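Local coordinates for acetyltransferase (Brucella abortus str. 2308 A, PDB 4ZBG), which binds acetyl-coenzyme A and, as a GNAT-family acetyltransferase, probably transfers its acetyl group to an amine substrate, at residues 21-26 against 40-45; 52-57 against 110-115; 68-73 against 86-91; 81-86 against 119-124. One frame throughout, in Å; residues are numbered along the deposited sequence. Where two conformers were deposited one is given.

Contact 1 of 4, residues 21-26 against 40-45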
# COMPACT_ATOMS: atom_id res chain seq x y z
N GLU A 21 -3.77 14.98 -5.26
CA GLU A 21 -2.77 15.13 -4.22
C GLU A 21 -2.07 13.81 -3.85
O GLU A 21 -0.86 13.78 -3.60
CB GLU A 21 -3.37 15.76 -2.98
CG GLU A 21 -2.32 16.17 -2.01
CD GLU A 21 -2.81 17.16 -1.00
OE1 GLU A 21 -3.95 17.66 -1.12
OE2 GLU A 21 -2.05 17.46 -0.08
N ILE A 22 -2.83 12.72 -3.82
CA ILE A 22 -2.24 11.41 -3.59
C ILE A 22 -1.18 11.14 -4.65
O ILE A 22 -0.09 10.66 -4.35
CB ILE A 22 -3.32 10.30 -3.60
CG1 ILE A 22 -4.16 10.36 -2.31
CG2 ILE A 22 -2.70 8.92 -3.79
CD1 ILE A 22 -5.40 9.51 -2.36
N ARG A 23 -1.50 11.45 -5.90
CA ARG A 23 -0.56 11.18 -6.97
C ARG A 23 0.67 12.08 -6.87
O ARG A 23 1.79 11.64 -7.11
CB ARG A 23 -1.22 11.29 -8.34
CG ARG A 23 -0.28 10.98 -9.48
CD ARG A 23 -1.04 10.51 -10.68
NE ARG A 23 -0.16 10.29 -11.82
CZ ARG A 23 -0.53 9.68 -12.94
NH1 ARG A 23 -1.75 9.16 -13.05
NH2 ARG A 23 0.34 9.56 -13.93
N GLN A 24 0.47 13.32 -6.45
CA GLN A 24 1.58 14.24 -6.25
C GLN A 24 2.54 13.73 -5.16
O GLN A 24 3.76 13.77 -5.32
CB GLN A 24 1.05 15.62 -5.88
CG GLN A 24 2.12 16.66 -5.61
CD GLN A 24 1.55 17.95 -5.02
OE1 GLN A 24 0.34 18.15 -4.98
NE2 GLN A 24 2.44 18.82 -4.55
N VAL A 25 1.98 13.26 -4.05
CA VAL A 25 2.81 12.72 -2.98
C VAL A 25 3.56 11.47 -3.44
O VAL A 25 4.76 11.31 -3.18
CB VAL A 25 1.95 12.45 -1.73
CG1 VAL A 25 2.75 11.70 -0.70
CG2 VAL A 25 1.43 13.78 -1.16
N THR A 26 2.84 10.58 -4.11
CA THR A 26 3.43 9.35 -4.61
C THR A 26 4.59 9.67 -5.54
O THR A 26 5.69 9.12 -5.42
CB THR A 26 2.37 8.52 -5.36
OG1 THR A 26 1.30 8.20 -4.47
CG2 THR A 26 2.95 7.24 -5.90
N GLU A 40 4.39 4.73 -10.28
CA GLU A 40 3.61 4.44 -9.08
C GLU A 40 2.32 5.26 -8.99
O GLU A 40 1.28 4.76 -8.57
CB GLU A 40 4.46 4.61 -7.82
CG GLU A 40 5.60 3.58 -7.72
CD GLU A 40 6.83 3.92 -8.55
OE1 GLU A 40 6.93 5.04 -9.10
OE2 GLU A 40 7.71 3.06 -8.65
N GLY A 41 2.40 6.53 -9.40
CA GLY A 41 1.21 7.35 -9.44
C GLY A 41 0.21 6.83 -10.45
O GLY A 41 -0.99 6.75 -10.18
N GLU A 42 0.72 6.46 -11.63
CA GLU A 42 -0.10 5.86 -12.68
C GLU A 42 -0.79 4.60 -12.18
O GLU A 42 -1.95 4.35 -12.48
CB GLU A 42 0.75 5.44 -13.88
CG GLU A 42 1.35 6.58 -14.67
CD GLU A 42 2.01 6.11 -15.96
OE1 GLU A 42 1.59 5.06 -16.51
OE2 GLU A 42 2.94 6.80 -16.42
N ILE A 43 -0.04 3.79 -11.43
CA ILE A 43 -0.56 2.52 -10.94
C ILE A 43 -1.72 2.73 -9.98
O ILE A 43 -2.75 2.08 -10.09
CB ILE A 43 0.56 1.67 -10.31
CG1 ILE A 43 1.53 1.19 -11.40
CG2 ILE A 43 -0.02 0.49 -9.52
CD1 ILE A 43 2.82 0.63 -10.86
N VAL A 44 -1.55 3.64 -9.03
CA VAL A 44 -2.63 3.93 -8.10
C VAL A 44 -3.88 4.35 -8.87
O VAL A 44 -4.98 3.87 -8.59
CB VAL A 44 -2.21 4.98 -7.05
CG1 VAL A 44 -3.42 5.43 -6.24
CG2 VAL A 44 -1.13 4.43 -6.13
N ASP A 45 -3.71 5.24 -9.84
CA ASP A 45 -4.86 5.73 -10.59
C ASP A 45 -5.51 4.63 -11.43
O ASP A 45 -6.73 4.58 -11.57
CB ASP A 45 -4.49 6.94 -11.45
CG ASP A 45 -4.29 8.21 -10.62
OD1 ASP A 45 -4.38 8.15 -9.37
OD2 ASP A 45 -4.01 9.27 -11.23
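Glu40 opens the second helix by laying its CB against CG2 of Thr26, 3.6 Å away. The methyl is carried there by the Thr26 rotamer, which sets CG2 anti to the backbone N and turns OG1 back into its own helix. That hydroxyl donates to Ile22 O over 2.8 Å, reaching it from the opposite face of the peptide plane to Thr26 N, so the carbonyl is gripped twice. The carboxylate of Glu40 turns elsewhere, to Ser36. At Gly41 the two backbones come closest, 4.9 Å between the CA atoms of Arg23 and Gly41, and the Arg23 chain runs straight over this bare position. Helices 19-30 and 40-49 are the two N-terminal helices of the GNAT fold; they run roughly antiparallel here, at 149°, and cover one face of the central sheet. Beyond the glycine the Arg23 guanidinium lies flat over the backbone, with Glu42 N 3.7 Å above its centre. Val44 meets Ile22 on the inner side, CG1 to CG2 at 4.3 Å, and both also lean on His68 of the sheet. Asp45 receives Arg23 NH1 at OD2 in a 2.9 Å salt bridge. The oxygen lies in the guanidinium plane, but the nitrogen comes from above the carboxylate plane, the two planes being 58° apart; Asp45 OD1 is engaged by Arg48, and Arg23 NE by Glu27.

Contact 2 of 4, residues 52-57 against 110-115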
# COMPACT_ATOMS: atom_id res chain seq x y z
N ALA A 52 -10.03 -1.81 -8.40
CA ALA A 52 -9.13 -2.78 -7.77
C ALA A 52 -8.29 -2.14 -6.66
O ALA A 52 -7.39 -2.78 -6.11
CB ALA A 52 -8.22 -3.42 -8.81
N LEU A 53 -8.59 -0.89 -6.33
CA LEU A 53 -7.94 -0.22 -5.22
C LEU A 53 -8.75 -0.57 -3.97
O LEU A 53 -9.67 0.14 -3.57
CB LEU A 53 -7.87 1.29 -5.48
CG LEU A 53 -7.08 2.12 -4.46
CD1 LEU A 53 -5.67 1.59 -4.27
CD2 LEU A 53 -7.05 3.57 -4.91
N THR A 54 -8.41 -1.71 -3.38
CA THR A 54 -9.19 -2.29 -2.30
C THR A 54 -9.25 -1.35 -1.11
O THR A 54 -10.30 -1.15 -0.50
CB THR A 54 -8.58 -3.61 -1.85
OG1 THR A 54 -8.45 -4.47 -2.98
CG2 THR A 54 -9.44 -4.27 -0.80
N LEU A 55 -8.09 -0.80 -0.77
CA LEU A 55 -7.99 0.10 0.36
C LEU A 55 -6.96 1.17 0.03
O LEU A 55 -5.88 0.86 -0.48
CB LEU A 55 -7.59 -0.68 1.61
CG LEU A 55 -7.50 0.14 2.89
CD1 LEU A 55 -8.83 0.74 3.26
CD2 LEU A 55 -6.98 -0.75 4.02
N SER A 56 -7.30 2.42 0.32
CA SER A 56 -6.43 3.54 0.02
C SER A 56 -6.54 4.49 1.19
O SER A 56 -7.62 5.05 1.43
CB SER A 56 -6.88 4.21 -1.27
OG SER A 56 -6.09 5.35 -1.56
N LEU A 57 -5.45 4.64 1.94
CA LEU A 57 -5.45 5.49 3.12
C LEU A 57 -4.49 6.64 2.93
O LEU A 57 -3.43 6.48 2.31
CB LEU A 57 -5.01 4.72 4.37
CG LEU A 57 -5.80 3.48 4.76
CD1 LEU A 57 -5.21 2.87 6.02
CD2 LEU A 57 -7.27 3.79 4.95
N ALA A 110 -4.60 -3.49 9.64
CA ALA A 110 -5.67 -3.69 10.60
C ALA A 110 -7.02 -3.65 9.89
O ALA A 110 -7.92 -4.45 10.18
CB ALA A 110 -5.61 -2.66 11.72
N GLN A 111 -7.16 -2.75 8.93
CA GLN A 111 -8.41 -2.64 8.20
C GLN A 111 -8.65 -3.84 7.28
O GLN A 111 -9.77 -4.35 7.18
CB GLN A 111 -8.51 -1.31 7.46
CG GLN A 111 -8.69 -0.15 8.44
CD GLN A 111 -9.07 1.14 7.77
OE1 GLN A 111 -9.77 1.15 6.75
NE2 GLN A 111 -8.61 2.25 8.33
N LEU A 112 -7.59 -4.33 6.64
CA LEU A 112 -7.71 -5.56 5.85
C LEU A 112 -8.12 -6.74 6.72
O LEU A 112 -9.03 -7.48 6.36
CB LEU A 112 -6.40 -5.92 5.17
CG LEU A 112 -6.01 -5.19 3.89
CD1 LEU A 112 -4.72 -5.80 3.37
CD2 LEU A 112 -7.11 -5.26 2.83
N ARG A 113 -7.44 -6.92 7.85
CA ARG A 113 -7.78 -8.01 8.75
C ARG A 113 -9.24 -7.88 9.19
O ARG A 113 -9.98 -8.87 9.21
CB ARG A 113 -6.85 -8.01 9.96
CG ARG A 113 -6.97 -9.25 10.82
CD ARG A 113 -6.21 -9.11 12.12
NE ARG A 113 -4.76 -9.14 11.93
CZ ARG A 113 -4.02 -10.25 12.04
NH1 ARG A 113 -4.60 -11.41 12.31
NH2 ARG A 113 -2.71 -10.19 11.86
N GLY A 114 -9.64 -6.66 9.52
CA GLY A 114 -10.97 -6.41 10.04
C GLY A 114 -12.05 -6.68 9.03
O GLY A 114 -13.20 -6.90 9.39
N ALA A 115 -11.69 -6.68 7.75
CA ALA A 115 -12.65 -6.90 6.68
C ALA A 115 -12.66 -8.35 6.18
O ALA A 115 -13.36 -8.67 5.23
CB ALA A 115 -12.40 -5.94 5.53
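Leu55 and Gln111 carry this contact, the leucine reaching out from its strand and the glutamine lying across it at about a right angle. Leu55 has CG anti to its backbone N (chi1 -177°), which sends both methyls toward the helix. CD2 packs on the first carbon of the glutamine, 3.8 Å from Gln111 CB, and CD1 touches the amide oxygen, 3.6 Å from Gln111 OE1. Gln111 is extended beyond CG, so its amide is carried along the strand from Leu55 to Leu57. There the two side chains come from opposite directions: Leu57 CD2 stands 3.9 Å from Gln111 NE2, with CD1 a little farther off. The amide thus rests on methyl groups of two leucines, and its NH2 finds its polar partner in Glu107, one turn back on the same helix. On the other flank Leu112 turns CD2 to the methyl of Thr54, a looser touch at 4.4 Å from Thr54 CG2.

Contact between strand and helix is therefore made by van der Waals packing. Thr54 and Leu55 both face Phe71, forming a classic beta bulge where strand 55-61 begins. The helix end lies over the sheet with its axis 10.4 Å from that strand. Leu112 also packs on Phe71 of the adjacent strand 64-76, while Leu57 and Gln111 both touch Lys13 of strand 10-13, so helix 100-114 spans several strands of the GNAT sheet.

Contact 3 of 4, residues 68-73 against 86-91. With ACO (acetyl coenzyme *a), chain B.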
# COMPACT_ATOMS: atom_id res chain seq x y z
N HIS A 68 0.54 8.16 1.79
CA HIS A 68 -0.51 7.39 1.17
C HIS A 68 -0.11 5.91 1.13
O HIS A 68 1.08 5.59 1.01
CB HIS A 68 -0.77 7.88 -0.25
CG HIS A 68 -1.70 6.99 -1.01
ND1 HIS A 68 -1.26 6.09 -1.96
CD2 HIS A 68 -3.04 6.83 -0.92
CE1 HIS A 68 -2.30 5.42 -2.43
NE2 HIS A 68 -3.39 5.85 -1.81
N ILE A 69 -1.10 5.03 1.22
CA ILE A 69 -0.86 3.60 1.02
C ILE A 69 -1.98 2.98 0.20
O ILE A 69 -3.16 3.30 0.41
CB ILE A 69 -0.64 2.89 2.37
CG1 ILE A 69 -0.23 1.42 2.16
CG2 ILE A 69 -1.88 3.00 3.25
CD1 ILE A 69 0.30 0.81 3.43
N ALA A 70 -1.60 2.09 -0.71
CA ALA A 70 -2.54 1.32 -1.52
C ALA A 70 -2.46 -0.17 -1.20
O ALA A 70 -1.37 -0.70 -0.97
CB ALA A 70 -2.24 1.52 -3.00
N PHE A 71 -3.62 -0.83 -1.23
CA PHE A 71 -3.71 -2.28 -1.22
C PHE A 71 -4.61 -2.71 -2.36
O PHE A 71 -5.57 -2.02 -2.68
CB PHE A 71 -4.32 -2.78 0.08
CG PHE A 71 -3.52 -2.48 1.30
CD1 PHE A 71 -3.61 -1.26 1.93
CD2 PHE A 71 -2.68 -3.45 1.84
CE1 PHE A 71 -2.88 -0.99 3.07
CE2 PHE A 71 -1.95 -3.20 2.99
CZ PHE A 71 -2.04 -1.97 3.60
N SER A 72 -4.32 -3.87 -2.94
CA SER A 72 -5.09 -4.38 -4.07
C SER A 72 -5.05 -5.91 -4.04
O SER A 72 -4.15 -6.48 -3.42
CB SER A 72 -4.53 -3.83 -5.40
OG SER A 72 -3.16 -4.13 -5.55
N PRO A 73 -6.00 -6.58 -4.70
CA PRO A 73 -6.01 -8.04 -4.61
C PRO A 73 -4.86 -8.65 -5.40
O PRO A 73 -4.48 -8.11 -6.45
CB PRO A 73 -7.35 -8.43 -5.27
CG PRO A 73 -8.16 -7.18 -5.29
CD PRO A 73 -7.15 -6.08 -5.48
N LEU A 86 0.47 -5.11 -0.80
CA LEU A 86 0.68 -3.78 -0.25
C LEU A 86 1.60 -3.02 -1.19
O LEU A 86 2.72 -3.46 -1.46
CB LEU A 86 1.33 -3.90 1.14
CG LEU A 86 1.52 -2.62 1.96
CD1 LEU A 86 1.78 -3.02 3.40
CD2 LEU A 86 2.66 -1.72 1.45
N GLY A 87 1.15 -1.86 -1.66
CA GLY A 87 2.01 -0.98 -2.42
C GLY A 87 1.31 -0.29 -3.57
O GLY A 87 0.37 -0.83 -4.16
N PRO A 88 1.79 0.90 -3.94
CA PRO A 88 2.87 1.62 -3.25
C PRO A 88 2.45 2.17 -1.88
O PRO A 88 1.26 2.34 -1.60
CB PRO A 88 3.14 2.80 -4.19
CG PRO A 88 1.84 3.03 -4.86
CD PRO A 88 1.26 1.65 -5.09
N VAL A 89 3.45 2.41 -1.05
CA VAL A 89 3.32 3.27 0.13
C VAL A 89 4.31 4.41 -0.07
O VAL A 89 5.45 4.18 -0.50
CB VAL A 89 3.53 2.48 1.45
CG1 VAL A 89 4.87 1.75 1.49
CG2 VAL A 89 3.38 3.41 2.65
N SER A 90 3.87 5.62 0.24
CA SER A 90 4.62 6.83 -0.09
C SER A 90 4.45 7.85 1.02
O SER A 90 3.34 8.08 1.47
CB SER A 90 4.06 7.48 -1.37
OG SER A 90 4.01 6.56 -2.44
N VAL A 91 5.55 8.48 1.42
CA VAL A 91 5.49 9.59 2.37
C VAL A 91 6.30 10.73 1.79
O VAL A 91 7.36 10.50 1.20
CB VAL A 91 6.01 9.16 3.77
CG1 VAL A 91 6.16 10.37 4.72
CG2 VAL A 91 5.09 8.11 4.38
N1A ACO B . 13.25 7.64 15.78
C2A ACO B . 14.15 6.87 15.17
N3A ACO B . 13.91 6.30 14.01
C4A ACO B . 12.73 6.46 13.40
C5A ACO B . 11.76 7.24 14.00
C6A ACO B . 12.06 7.84 15.23
N6A ACO B . 11.08 8.68 15.89
N7A ACO B . 10.69 7.25 13.20
C8A ACO B . 10.98 6.49 12.15
N9A ACO B . 12.20 6.00 12.25
C1B ACO B . 12.88 5.12 11.30
C2B ACO B . 12.32 3.92 11.15
O2B ACO B . 12.72 2.96 12.16
C3B ACO B . 12.82 3.44 9.63
O3B ACO B . 14.22 3.04 9.68
P3B ACO B . 14.70 1.47 9.78
O7A ACO B . 16.21 1.51 9.74
O8A ACO B . 14.14 0.71 8.60
O9A ACO B . 14.18 0.92 11.09
C4B ACO B . 12.69 4.54 8.89
O4B ACO B . 12.71 5.76 9.89
C5B ACO B . 11.37 4.70 8.11
O5B ACO B . 10.29 4.33 8.93
P1A ACO B . 8.90 5.21 8.98
O1A ACO B . 9.12 6.58 9.54
O2A ACO B . 7.87 4.34 9.64
O3A ACO B . 8.46 5.31 7.43
P2A ACO B . 8.43 6.63 6.50
O4A ACO B . 7.34 7.55 6.94
O5A ACO B . 9.80 7.20 6.32
O6A ACO B . 7.91 5.94 5.12
CBP ACO B . 8.51 4.91 3.05
CCP ACO B . 8.61 4.84 4.58
CDP ACO B . 9.17 3.66 2.48
CEP ACO B . 7.03 4.96 2.68
CAP ACO B . 9.22 6.18 2.57
OAP ACO B . 10.60 6.02 2.81
C9P ACO B . 9.01 6.49 1.09
O9P ACO B . 8.03 7.05 0.68
N8P ACO B . 10.07 6.09 0.22
C7P ACO B . 10.03 6.34 -1.20
C6P ACO B . 8.98 5.48 -1.89
C5P ACO B . 9.19 4.01 -1.59
O5P ACO B . 10.23 3.46 -1.78
N4P ACO B . 8.06 3.30 -1.06
C3P ACO B . 8.17 1.89 -0.75
C2P ACO B . 8.06 1.04 -2.01
S1P ACO B . 7.96 -0.71 -1.54
C ACO B . 6.23 -0.96 -1.15
O ACO B . 5.43 -0.10 -1.36
CH3 ACO B . 5.85 -2.30 -0.55
O HOH W 1 1.44 5.87 -2.88
O HOH W 2 -1.62 -2.65 -3.90
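Strands 68-73 and 86-91 pair antiparallel, at 174°, through four backbone hydrogen bonds: a reciprocal pair between His68 and Ser90, then Ala70 N to Pro88 O and Gly87 N to Ala70 O. The register slips by one residue between the Ile69-Val89 and Phe71-Leu86 pairs. This beta bulge, at Gly87 and the cis peptide bond before Pro88, is consistent with the bulged strand that holds acetyl-CoA in GNAT enzymes. On one face Phe71 and Leu86 run alongside each other, with Phe71 CE2 3.7 Å from Leu86 CG. Ile69 crosses Leu86 at about a right angle, CD1 to CG at 3.9 Å, and its CG1 runs beside Val89. On the opposite face a water joins His68 ND1 to Ser90 OG, meeting the imidazole edge in its plane, while His68 NE2 is held by Ser56. There too, Ala70 CB packs on Pro88 CD.

The edge of strand 86-91 turned away from 68-73 grips acetyl-CoA as another strand would. Val91 N donates to its O9P, and the cofactor amide N4P donates a hydrogen bond to Val89 O at 2.8 Å. Val89 N donates a hydrogen bond to the thioester carbonyl oxygen O of acetyl-CoA, 3.2 Å away at 142°.

Contact 4 of 4, residues 81-86 against 119-124. With ACO (acetyl coenzyme *a), chain B.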
# COMPACT_ATOMS: atom_id res chain seq x y z
N LYS A 81 -8.20 -15.65 -3.23
CA LYS A 81 -8.12 -16.40 -1.98
C LYS A 81 -8.03 -15.48 -0.77
O LYS A 81 -7.61 -15.90 0.30
CB LYS A 81 -6.91 -17.34 -2.02
CG LYS A 81 -6.88 -18.25 -3.24
CD LYS A 81 -5.75 -19.28 -3.19
CE LYS A 81 -5.97 -20.34 -2.12
NZ LYS A 81 -7.24 -21.12 -2.31
N GLY A 82 -8.42 -14.22 -0.94
CA GLY A 82 -8.42 -13.29 0.18
C GLY A 82 -7.07 -12.69 0.50
O GLY A 82 -6.85 -12.19 1.60
N TRP A 83 -6.16 -12.74 -0.47
CA TRP A 83 -4.82 -12.18 -0.31
C TRP A 83 -4.68 -10.88 -1.09
O TRP A 83 -5.25 -10.71 -2.18
CB TRP A 83 -3.75 -13.19 -0.73
CG TRP A 83 -3.51 -14.20 0.35
CD1 TRP A 83 -4.32 -15.25 0.70
CD2 TRP A 83 -2.41 -14.22 1.27
NE1 TRP A 83 -3.78 -15.92 1.78
CE2 TRP A 83 -2.61 -15.31 2.14
CE3 TRP A 83 -1.28 -13.42 1.44
CZ2 TRP A 83 -1.72 -15.62 3.16
CZ3 TRP A 83 -0.39 -13.73 2.45
CH2 TRP A 83 -0.61 -14.82 3.30
N TYR A 84 -3.91 -9.95 -0.51
CA TYR A 84 -3.74 -8.61 -1.05
C TYR A 84 -2.27 -8.29 -1.16
O TYR A 84 -1.43 -8.91 -0.49
CB TYR A 84 -4.49 -7.60 -0.17
CG TYR A 84 -5.98 -7.87 -0.18
CD1 TYR A 84 -6.54 -8.80 0.70
CD2 TYR A 84 -6.81 -7.27 -1.12
CE1 TYR A 84 -7.90 -9.09 0.65
CE2 TYR A 84 -8.16 -7.55 -1.17
CZ TYR A 84 -8.70 -8.46 -0.28
OH TYR A 84 -10.05 -8.75 -0.32
N GLY A 85 -1.95 -7.34 -2.02
CA GLY A 85 -0.60 -6.81 -2.11
C GLY A 85 -0.57 -5.41 -1.56
O GLY A 85 -1.49 -4.61 -1.81
N LEU A 86 0.47 -5.11 -0.80
CA LEU A 86 0.68 -3.78 -0.25
C LEU A 86 1.60 -3.02 -1.19
O LEU A 86 2.72 -3.46 -1.46
CB LEU A 86 1.33 -3.90 1.14
CG LEU A 86 1.52 -2.62 1.96
CD1 LEU A 86 1.78 -3.02 3.40
CD2 LEU A 86 2.66 -1.72 1.45
N GLY A 119 -4.56 -12.54 4.07
CA GLY A 119 -3.17 -12.18 4.17
C GLY A 119 -2.75 -11.06 3.25
O GLY A 119 -3.52 -10.60 2.40
N CYS A 120 -1.50 -10.65 3.41
CA CYS A 120 -0.92 -9.59 2.60
C CYS A 120 0.49 -9.96 2.18
O CYS A 120 1.23 -10.58 2.94
CB CYS A 120 -0.88 -8.30 3.41
SG CYS A 120 -0.55 -6.81 2.46
N VAL A 121 0.84 -9.60 0.95
CA VAL A 121 2.20 -9.77 0.44
C VAL A 121 2.76 -8.44 0.01
O VAL A 121 2.02 -7.49 -0.23
CB VAL A 121 2.28 -10.77 -0.72
CG1 VAL A 121 1.82 -12.13 -0.27
CG2 VAL A 121 1.48 -10.26 -1.92
N LEU A 122 4.08 -8.36 -0.10
CA LEU A 122 4.73 -7.16 -0.62
C LEU A 122 6.13 -7.47 -1.14
O LEU A 122 6.71 -8.50 -0.82
CB LEU A 122 4.79 -6.06 0.43
CG LEU A 122 5.58 -6.30 1.72
CD1 LEU A 122 7.09 -6.10 1.56
CD2 LEU A 122 5.05 -5.37 2.80
N LEU A 123 6.65 -6.54 -1.94
CA LEU A 123 8.05 -6.56 -2.35
C LEU A 123 8.71 -5.30 -1.81
O LEU A 123 8.22 -4.19 -2.04
CB LEU A 123 8.16 -6.61 -3.87
CG LEU A 123 7.68 -7.92 -4.52
CD1 LEU A 123 7.58 -7.79 -6.03
CD2 LEU A 123 8.60 -9.07 -4.14
N GLY A 124 9.82 -5.44 -1.09
CA GLY A 124 10.48 -4.28 -0.55
C GLY A 124 11.70 -4.57 0.29
O GLY A 124 12.27 -5.66 0.22
N1A ACO B . 13.25 7.64 15.78
C2A ACO B . 14.15 6.87 15.17
N3A ACO B . 13.91 6.30 14.01
C4A ACO B . 12.73 6.46 13.40
C5A ACO B . 11.76 7.24 14.00
C6A ACO B . 12.06 7.84 15.23
N6A ACO B . 11.08 8.68 15.89
N7A ACO B . 10.69 7.25 13.20
C8A ACO B . 10.98 6.49 12.15
N9A ACO B . 12.20 6.00 12.25
C1B ACO B . 12.88 5.12 11.30
C2B ACO B . 12.32 3.92 11.15
O2B ACO B . 12.72 2.96 12.16
C3B ACO B . 12.82 3.44 9.63
O3B ACO B . 14.22 3.04 9.68
P3B ACO B . 14.70 1.47 9.78
O7A ACO B . 16.21 1.51 9.74
O8A ACO B . 14.14 0.71 8.60
O9A ACO B . 14.18 0.92 11.09
C4B ACO B . 12.69 4.54 8.89
O4B ACO B . 12.71 5.76 9.89
C5B ACO B . 11.37 4.70 8.11
O5B ACO B . 10.29 4.33 8.93
P1A ACO B . 8.90 5.21 8.98
O1A ACO B . 9.12 6.58 9.54
O2A ACO B . 7.87 4.34 9.64
O3A ACO B . 8.46 5.31 7.43
P2A ACO B . 8.43 6.63 6.50
O4A ACO B . 7.34 7.55 6.94
O5A ACO B . 9.80 7.20 6.32
O6A ACO B . 7.91 5.94 5.12
CBP ACO B . 8.51 4.91 3.05
CCP ACO B . 8.61 4.84 4.58
CDP ACO B . 9.17 3.66 2.48
CEP ACO B . 7.03 4.96 2.68
CAP ACO B . 9.22 6.18 2.57
OAP ACO B . 10.60 6.02 2.81
C9P ACO B . 9.01 6.49 1.09
O9P ACO B . 8.03 7.05 0.68
N8P ACO B . 10.07 6.09 0.22
C7P ACO B . 10.03 6.34 -1.20
C6P ACO B . 8.98 5.48 -1.89
C5P ACO B . 9.19 4.01 -1.59
O5P ACO B . 10.23 3.46 -1.78
N4P ACO B . 8.06 3.30 -1.06
C3P ACO B . 8.17 1.89 -0.75
C2P ACO B . 8.06 1.04 -2.01
S1P ACO B . 7.96 -0.71 -1.54
C ACO B . 6.23 -0.96 -1.15
O ACO B . 5.43 -0.10 -1.36
CH3 ACO B . 5.85 -2.30 -0.55
O HOH W 3 4.42 -4.87 -3.04
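Trp83 lies flat over the bare backbone of Gly119, with Gly119 CA 3.4 Å from the centroid of the six-membered ring and only 7° off its normal, a CH-pi contact over the ring face. CG is placed anti to the carbonyl carbon (chi1 -79°), folding the indole across to the neighbouring strand, where Trp83 CE3 comes 3.3 Å from Gly119 C. Tyr84 projects to the other face of the sheet and presents its ring edge to Gly119 O. On that same face Cys120 SG tucks in 3.7 Å from Leu86 CB. Farther along, the Leu86 side chain lies beside that of Leu122, CD1 to CD2 at 4.1 Å.

Between these faces the backbones pair in parallel: Tyr84 N donates a hydrogen bond to Gly119 O, Val121 N to Tyr84 O and Leu86 N to Val121 O. After Leu86 they splay apart, and a water bridges Leu86 O and Leu123 N. The acetyl methyl CH3 of acetyl-CoA lies 3.4 Å from Leu123 O and 3.5 Å from Leu86 O. Parallel strands joined through helix 100-114 form a beta-alpha-beta unit, and their parting beside the acetyl group is the V-shaped opening characteristic of the GNAT fold.

In the fold
Contacts 3 and 4 are backbone-bonded pairings on either side of strand 83-91, antiparallel and parallel in turn; they share Leu86, and both touch acetyl-CoA. Contact 3 lies nearest the chain's centre. Contacts 1 and 2 add helices to this sheet. Contact 1 is partly buried: its charged pair lies toward the outside, while Ile22 packs on His68 of contact 3, and Val44 on His68 and Pro88. Contact 2, mostly buried and apolar, reaches contact 3 through Ser56 and His68 and contact 4 where Thr54 and Leu112 touch Tyr84. Contacts 1 and 4 do not touch; their centres are about 19 Å apart, on opposite sides of the chain's centre.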